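Local coordinates for protein DnaB intein (Synechocystis sp., PDB 1MI8) that probably splices itself out of a replicative DNA helicase precursor, acting as a mini-intein with a catalytic module linked to asparagine side-chain cyclization, at residues I69-T72 with A73-F77; D87-S90 with L91-I95; N146-N150 with D151-H155. The protein carries 4 engineered substitutions. One frame throughout, in Å; residues are numbered along the deposited sequence.

Contact 1 of 3, residues I69-T72 with A73-F77; sequences IKAT and ANHRF
Ile-69 and Ala-71 reach across the bend of this continuous stretch to Phe-77, and their methyl groups close the tightly packed side of the contact. Both come to the rim of the phenyl ring, near its plane: Ile-69 CG2 lies 3.7 Å from Phe-77 CE2, and Ala-71 CB lies 4.0 Å from Phe-77 CZ. The CG of Phe-77 stands opposite its own carbonyl carbon (chi1 -63°), which turns the flat ring back toward strand 68-71. Ala-71 also meets His-75, its CB 4.1 Å from His-75 CB. Alanine suits this place because its single methyl fits among His-75 CB, the rim of Phe-77 and Ile-4, while Ile-69 and Phe-77 supply bulk in the interior, where Phe-77 continues onto Leu-61 and Val-154.

Polar groups take over at the bend. Thr-72 to His-75 form a type I turn, closed by a fairly straight bond from His-75 N to Thr-72 O (3.0 Å, 164° at the hydrogen); the donor sits above the carbonyl plane. Thr-72 and Asn-74 lie side by side, their OG1 and OD1 2.7 Å apart, and Ala-3 O is a further hydrogen-bonding partner of the same buried hydroxyl. Threonine suits the head of the turn because its OG1, set between the backbone N and the carbonyl carbon, points along the side of Asn-74.

The looser side holds Ala-73 and Asn-74, both partly exposed. Lys-70 and Arg-76 turn away from the packed rings, and Lys-70 makes salt bridges to Glu-134 and Asp-7. The sequence Thr-Ala-Asn-His fits the T-x-x-H signature of block B in inteins, a turn that in this family lies beside the N-terminal splice junction, consistent with the nearness of Ser-1 and Ala-3.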
loop_
_atom_site.group_PDB
_atom_site.type_symbol
_atom_site.label_atom_id
_atom_site.label_comp_id
_atom_site.label_asym_id
_atom_site.label_seq_id
_atom_site.Cartn_x
_atom_site.Cartn_y
_atom_site.Cartn_z
ATOM N N ILE A 69 -7.433 6.861 7.905
ATOM C CA ILE A 69 -7.635 8.209 7.450
ATOM C C ILE A 69 -7.585 8.242 5.931
ATOM O O ILE A 69 -6.978 7.396 5.286
ATOM C CB ILE A 69 -6.563 9.187 8.078
ATOM C CG1 ILE A 69 -7.036 10.621 7.897
ATOM C CG2 ILE A 69 -5.133 9.032 7.380
ATOM C CD1 ILE A 69 -6.086 11.660 8.597
ATOM N N LYS A 70 -8.289 9.197 5.351
ATOM C CA LYS A 70 -8.315 9.346 3.925
ATOM C C LYS A 70 -7.468 10.572 3.636
ATOM O O LYS A 70 -7.691 11.628 4.247
ATOM C CB LYS A 70 -9.730 9.567 3.460
ATOM C CG LYS A 70 -10.547 8.291 3.351
ATOM C CD LYS A 70 -11.954 8.636 2.784
ATOM C CE LYS A 70 -12.809 9.477 3.787
ATOM N NZ LYS A 70 -14.053 9.970 3.034
ATOM N N ALA A 71 -6.542 10.455 2.683
ATOM C CA ALA A 71 -5.621 11.571 2.418
ATOM C C ALA A 71 -5.041 11.595 0.977
ATOM O O ALA A 71 -5.032 10.569 0.290
ATOM C CB ALA A 71 -4.453 11.504 3.468
ATOM N N THR A 72 -4.515 12.742 0.538
ATOM C CA THR A 72 -3.917 12.829 -0.821
ATOM C C THR A 72 -2.610 12.056 -0.900
ATOM O O THR A 72 -1.958 11.781 0.127
ATOM C CB THR A 72 -3.622 14.310 -1.253
ATOM O OG1 THR A 72 -2.869 14.986 -0.229
ATOM C CG2 THR A 72 -4.938 15.063 -1.471
ATOM N N ALA A 73 -2.245 11.696 -2.121
ATOM C CA ALA A 73 -1.050 10.930 -2.393
ATOM C C ALA A 73 0.185 11.620 -1.863
ATOM O O ALA A 73 1.191 10.968 -1.576
ATOM C CB ALA A 73 -0.869 10.695 -3.923
ATOM N N ASN A 74 0.116 12.927 -1.748
ATOM C CA ASN A 74 1.274 13.638 -1.306
ATOM C C ASN A 74 1.243 14.050 0.183
ATOM O O ASN A 74 2.196 14.674 0.657
ATOM C CB ASN A 74 1.481 14.853 -2.212
ATOM C CG ASN A 74 0.392 15.866 -2.055
ATOM O OD1 ASN A 74 -0.853 15.401 -2.008
ATOM N ND2 ASN A 74 0.661 17.077 -1.971
ATOM N N HIS A 75 0.192 13.703 0.929
ATOM C CA HIS A 75 0.176 14.086 2.339
ATOM C C HIS A 75 1.194 13.229 3.101
ATOM O O HIS A 75 1.245 12.009 2.926
ATOM C CB HIS A 75 -1.204 13.892 2.971
ATOM C CG HIS A 75 -1.422 14.744 4.184
ATOM N ND1 HIS A 75 -1.878 16.040 4.107
ATOM C CD2 HIS A 75 -1.163 14.519 5.496
ATOM C CE1 HIS A 75 -1.893 16.583 5.312
ATOM N NE2 HIS A 75 -1.465 15.680 6.176
ATOM N N ARG A 76 1.974 13.858 3.971
ATOM C CA ARG A 76 2.993 13.153 4.763
ATOM C C ARG A 76 2.628 12.660 6.185
ATOM O O ARG A 76 1.887 13.317 6.942
ATOM C CB ARG A 76 4.205 14.039 4.858
ATOM C CG ARG A 76 4.770 14.365 3.501
ATOM C CD ARG A 76 5.863 15.427 3.635
ATOM N NE ARG A 76 6.811 15.295 2.548
ATOM C CZ ARG A 76 6.577 15.641 1.283
ATOM N NH1 ARG A 76 5.405 16.161 0.922
ATOM N NH2 ARG A 76 7.532 15.467 0.381
ATOM N N PHE A 77 3.148 11.475 6.503
ATOM C CA PHE A 77 2.969 10.798 7.782
ATOM C C PHE A 77 4.342 10.531 8.393
ATOM O O PHE A 77 5.360 10.450 7.672
ATOM C CB PHE A 77 2.233 9.468 7.590
ATOM C CG PHE A 77 0.862 9.635 7.050
ATOM C CD1 PHE A 77 0.663 9.920 5.689
ATOM C CD2 PHE A 77 -0.242 9.609 7.922
ATOM C CE1 PHE A 77 -0.630 10.185 5.198
ATOM C CE2 PHE A 77 -1.535 9.874 7.446
ATOM C CZ PHE A 77 -1.730 10.166 6.086
#

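Contact 2 of 3, residues D87-S90 with L91-I95; sequences DELS and LKEHI
Ser-90 OG and Lys-92 CG each lie between their own backbone N and carbonyl carbon (chi1 42° and 73°), and this brings the hydroxyl alongside the lysine chain, 3.3 Å from OG to Lys-92 CG and 3.5 Å from OG to Lys-92 CE. A last bend at chi4 then carries the ammonium group back to its neighbour, where Lys-92 NZ donates to Glu-93 OE2 at 3.0 Å in a salt bridge, approaching from above the carboxylate plane. Glu-93 is itself folded at chi2, and its CG packs 4.3 Å from Leu-89 CD2.

The backbone supporting these side chains is a type I turn from Ser-90 to Glu-93, closed by Glu-93 N to Ser-90 O at 3.0 Å. One water ties the turn to the chain before it: it donates to Glu-88 O and to Glu-93 OE2 (2.7 Å from the water oxygen), and accepts from Ser-90 OG. Serine suits position 90 because its short hydroxyl gives a proton to the water while lying against the lysine chain. The exposed Lys-92 is long enough to fold over the turn, and it packs on Glu-88 of the second subunit.

Glu-93 OE1 bonds to Thr-79 OG1. With both oxygens engaged and the ammonium close by, the buried carboxylate of Glu-93 is probably kept ionised, with Lys-92 the nearer positive charge and Lys-84 a long, weak second one.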
loop_
_atom_site.group_PDB
_atom_site.type_symbol
_atom_site.label_atom_id
_atom_site.label_comp_id
_atom_site.label_asym_id
_atom_site.label_seq_id
_atom_site.Cartn_x
_atom_site.Cartn_y
_atom_site.Cartn_z
ATOM N N ASP A 87 2.041 8.130 -0.786
ATOM C CA ASP A 87 2.409 7.345 -1.990
ATOM C C ASP A 87 3.775 6.712 -2.029
ATOM O O ASP A 87 4.115 6.026 -3.005
ATOM C CB ASP A 87 2.194 8.125 -3.300
ATOM C CG ASP A 87 3.166 9.302 -3.503
ATOM O OD1 ASP A 87 2.897 10.047 -4.481
ATOM O OD2 ASP A 87 4.165 9.499 -2.751
ATOM N N GLU A 88 4.522 6.964 -0.969
ATOM C CA GLU A 88 5.826 6.412 -0.760
ATOM C C GLU A 88 5.813 5.332 0.359
ATOM O O GLU A 88 6.817 4.642 0.566
ATOM C CB GLU A 88 6.769 7.540 -0.341
ATOM C CG GLU A 88 7.117 8.477 -1.482
ATOM C CD GLU A 88 7.933 9.660 -0.981
ATOM O OE1 GLU A 88 7.944 9.907 0.273
ATOM O OE2 GLU A 88 8.543 10.345 -1.833
ATOM N N LEU A 89 4.710 5.223 1.106
ATOM C CA LEU A 89 4.625 4.252 2.191
ATOM C C LEU A 89 4.443 2.858 1.653
ATOM O O LEU A 89 3.834 2.672 0.578
ATOM C CB LEU A 89 3.431 4.549 3.102
ATOM C CG LEU A 89 3.413 5.932 3.759
ATOM C CD1 LEU A 89 2.061 6.173 4.508
ATOM C CD2 LEU A 89 4.604 6.009 4.703
ATOM N N SER A 90 4.949 1.891 2.405
ATOM C CA SER A 90 4.800 0.472 2.072
ATOM C C SER A 90 4.362 -0.223 3.344
ATOM O O SER A 90 4.402 0.345 4.439
ATOM C CB SER A 90 6.131 -0.132 1.555
ATOM O OG SER A 90 7.216 0.340 2.344
ATOM N N LEU A 91 3.941 -1.471 3.204
ATOM C CA LEU A 91 3.462 -2.229 4.346
ATOM C C LEU A 91 4.546 -2.550 5.362
ATOM O O LEU A 91 4.240 -3.004 6.470
ATOM C CB LEU A 91 2.751 -3.512 3.874
ATOM C CG LEU A 91 1.441 -3.320 3.070
ATOM C CD1 LEU A 91 0.450 -4.324 3.563
ATOM C CD2 LEU A 91 0.807 -1.913 3.247
ATOM N N LYS A 92 5.804 -2.319 5.006
ATOM C CA LYS A 92 6.893 -2.552 5.962
ATOM C C LYS A 92 7.093 -1.304 6.824
ATOM O O LYS A 92 7.954 -1.293 7.702
ATOM C CB LYS A 92 8.235 -2.814 5.238
ATOM C CG LYS A 92 8.826 -1.523 4.600
ATOM C CD LYS A 92 10.042 -1.812 3.707
ATOM C CE LYS A 92 10.513 -0.574 2.891
ATOM N NZ LYS A 92 10.795 0.649 3.712
ATOM N N GLU A 93 6.366 -0.226 6.570
ATOM C CA GLU A 93 6.637 0.971 7.394
ATOM C C GLU A 93 5.808 1.011 8.682
ATOM O O GLU A 93 4.775 0.355 8.781
ATOM C CB GLU A 93 6.339 2.279 6.598
ATOM C CG GLU A 93 7.053 2.575 5.233
ATOM C CD GLU A 93 8.467 3.200 5.388
ATOM O OE1 GLU A 93 8.798 3.805 6.441
ATOM O OE2 GLU A 93 9.240 3.141 4.430
ATOM N N HIS A 94 6.250 1.760 9.688
ATOM C CA HIS A 94 5.391 1.951 10.853
ATOM C C HIS A 94 5.188 3.468 10.858
ATOM O O HIS A 94 6.082 4.212 10.433
ATOM C CB HIS A 94 6.074 1.566 12.176
ATOM C CG HIS A 94 6.439 0.115 12.276
ATOM N ND1 HIS A 94 7.477 -0.440 11.556
ATOM C CD2 HIS A 94 5.861 -0.905 12.953
ATOM C CE1 HIS A 94 7.515 -1.744 11.778
ATOM N NE2 HIS A 94 6.543 -2.052 12.616
ATOM N N ILE A 95 4.053 3.949 11.344
ATOM C CA ILE A 95 3.862 5.411 11.446
ATOM C C ILE A 95 3.437 5.821 12.855
ATOM O O ILE A 95 2.900 5.040 13.653
ATOM C CB ILE A 95 2.857 5.970 10.435
ATOM C CG1 ILE A 95 1.457 5.460 10.758
ATOM C CG2 ILE A 95 3.308 5.547 9.001
ATOM C CD1 ILE A 95 0.328 6.105 9.872
HETATM O O HOH W 1 8.306 2.596 1.965
#

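Contact 3 of 3, residues N146-N150 with D151-H155; sequences NFVAN and DIIVH
This contact is a tight antiparallel beta hairpin close to the geometric centre of the molecule, in which strands 146-149 and 152-155 are joined by a type I' turn from Ala-149 to Ile-152. Paired backbone bonds hold it: Phe-147 N to Val-154 O (2.7 Å), Val-154 N to Phe-147 O (2.8 Å), and Ala-149 N to Ile-152 O (2.9 Å); the return bond from Ile-152 N to Ala-149 O, less straight at 139°, closes the turn. Asn-150 and Asp-151 both take left-handed backbone angles at the turn, a conformation that asparagine and aspartate tolerate well, and Asn-150 OD1 and Asp-151 OD1 pair with Leu-9 N and Arg-18.

On one face, Phe-147 swings its ring over the partner strand (chi1 53°), where Val-154 CG2 lies over the face, 3.6 Å from the centroid and 14° off the ring normal, a CH-pi contact. Replacing the ring by the methyl of an alanine would probably leave Val-154 CG2 without its aromatic cover and open a gap beside Ile-10. On the other face, Val-148 CG2 meets Ile-153 CD1 at 3.7 Å, two branched aliphatics that suit extended strands. Asn-146 OD1 bonds to Ile-35 N.

Such a short hairpin running into His-155 is consistent with blocks F and G of inteins, in which the penultimate histidine, followed here by Ala-156, lies at the C-terminal splice junction of the Hint fold.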
loop_
_atom_site.group_PDB
_atom_site.type_symbol
_atom_site.label_atom_id
_atom_site.label_comp_id
_atom_site.label_asym_id
_atom_site.label_seq_id
_atom_site.Cartn_x
_atom_site.Cartn_y
_atom_site.Cartn_z
ATOM N N ASN A 146 2.525 19.943 12.428
ATOM C CA ASN A 146 1.827 18.685 12.241
ATOM C C ASN A 146 0.688 18.660 13.235
ATOM O O ASN A 146 0.581 19.562 14.095
ATOM C CB ASN A 146 2.783 17.513 12.456
ATOM C CG ASN A 146 3.277 17.427 13.882
ATOM O OD1 ASN A 146 2.632 16.825 14.729
ATOM N ND2 ASN A 146 4.450 18.044 14.150
ATOM N N PHE A 147 -0.217 17.700 13.085
ATOM C CA PHE A 147 -1.357 17.605 14.027
ATOM C C PHE A 147 -1.941 16.222 13.999
ATOM O O PHE A 147 -1.706 15.455 13.078
ATOM C CB PHE A 147 -2.496 18.619 13.691
ATOM C CG PHE A 147 -3.005 18.551 12.235
ATOM C CD1 PHE A 147 -2.256 19.094 11.189
ATOM C CD2 PHE A 147 -4.222 17.916 11.928
ATOM C CE1 PHE A 147 -2.701 19.005 9.857
ATOM C CE2 PHE A 147 -4.681 17.820 10.622
ATOM C CZ PHE A 147 -3.938 18.355 9.566
ATOM N N VAL A 148 -2.766 15.933 14.991
ATOM C CA VAL A 148 -3.434 14.660 15.088
ATOM C C VAL A 148 -4.818 14.688 14.435
ATOM O O VAL A 148 -5.660 15.542 14.755
ATOM C CB VAL A 148 -3.604 14.299 16.529
ATOM C CG1 VAL A 148 -4.438 12.966 16.651
ATOM C CG2 VAL A 148 -2.201 14.265 17.204
ATOM N N ALA A 149 -5.035 13.776 13.486
ATOM C CA ALA A 149 -6.305 13.631 12.855
ATOM C C ALA A 149 -6.590 12.146 12.780
ATOM O O ALA A 149 -5.726 11.328 12.384
ATOM C CB ALA A 149 -6.287 14.303 11.471
ATOM N N ASN A 150 -7.820 11.791 13.160
ATOM C CA ASN A 150 -8.238 10.418 13.191
ATOM C C ASN A 150 -7.198 9.678 13.979
ATOM O O ASN A 150 -6.819 8.586 13.642
ATOM C CB ASN A 150 -8.415 9.833 11.779
ATOM C CG ASN A 150 -9.769 10.279 11.148
ATOM O OD1 ASN A 150 -10.465 11.157 11.697
ATOM N ND2 ASN A 150 -10.126 9.698 10.023
ATOM N N ASP A 151 -6.711 10.332 15.032
ATOM C CA ASP A 151 -5.772 9.672 15.956
ATOM C C ASP A 151 -4.482 9.206 15.310
ATOM O O ASP A 151 -3.854 8.259 15.788
ATOM C CB ASP A 151 -6.456 8.472 16.596
ATOM C CG ASP A 151 -7.558 8.874 17.548
ATOM O OD1 ASP A 151 -7.323 9.790 18.380
ATOM O OD2 ASP A 151 -8.664 8.265 17.475
ATOM N N ILE A 152 -4.048 9.930 14.295
ATOM C CA ILE A 152 -2.818 9.617 13.587
ATOM C C ILE A 152 -2.096 10.933 13.463
ATOM O O ILE A 152 -2.727 11.995 13.297
ATOM C CB ILE A 152 -3.127 9.112 12.159
ATOM C CG1 ILE A 152 -3.966 7.820 12.243
ATOM C CG2 ILE A 152 -1.858 8.858 11.358
ATOM C CD1 ILE A 152 -4.421 7.368 10.851
ATOM N N ILE A 153 -0.782 10.874 13.546
ATOM C CA ILE A 153 0.035 12.099 13.392
ATOM C C ILE A 153 0.147 12.438 11.905
ATOM O O ILE A 153 0.577 11.598 11.107
ATOM C CB ILE A 153 1.464 11.902 13.881
ATOM C CG1 ILE A 153 1.475 11.622 15.405
ATOM C CG2 ILE A 153 2.261 13.181 13.621
ATOM C CD1 ILE A 153 1.073 12.821 16.186
ATOM N N VAL A 154 -0.230 13.654 11.520
ATOM C CA VAL A 154 -0.091 14.019 10.107
ATOM C C VAL A 154 0.566 15.421 9.958
ATOM O O VAL A 154 0.413 16.281 10.818
ATOM C CB VAL A 154 -1.470 14.008 9.393
ATOM C CG1 VAL A 154 -2.146 12.629 9.613
ATOM C CG2 VAL A 154 -2.371 15.169 9.910
ATOM N N HIS A 155 1.262 15.622 8.844
ATOM C CA HIS A 155 1.968 16.862 8.580
ATOM C C HIS A 155 1.011 17.978 8.205
ATOM O O HIS A 155 -0.017 17.758 7.562
ATOM C CB HIS A 155 2.962 16.655 7.432
ATOM C CG HIS A 155 4.058 17.672 7.406
ATOM N ND1 HIS A 155 3.847 18.980 7.031
ATOM C CD2 HIS A 155 5.357 17.595 7.790
ATOM C CE1 HIS A 155 4.965 19.668 7.195
ATOM N NE2 HIS A 155 5.896 18.852 7.651
#

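Overall arrangement
Along the chain the three contacts follow one another, with neither nesting nor crossing. Contact 1 closes the turn between strands 68-71 and 76-79; contact 2 closes the loop leading into strand 94-98; contact 3 closes the last hairpin near the C terminus. They meet in the interior: Phe-77 of contact 1 packs on Leu-89 and Ile-95 of contact 2 and on Val-154 of contact 3, while Ile-95 also reaches Ile-152. Backbone bonds probably join Ala-73 O with Asp-87 N and Arg-76 O with His-155 N. Residues 73-77 thus lie between the peripheral loop at the subunit interface and the central hairpin, linking both within the Hint fold.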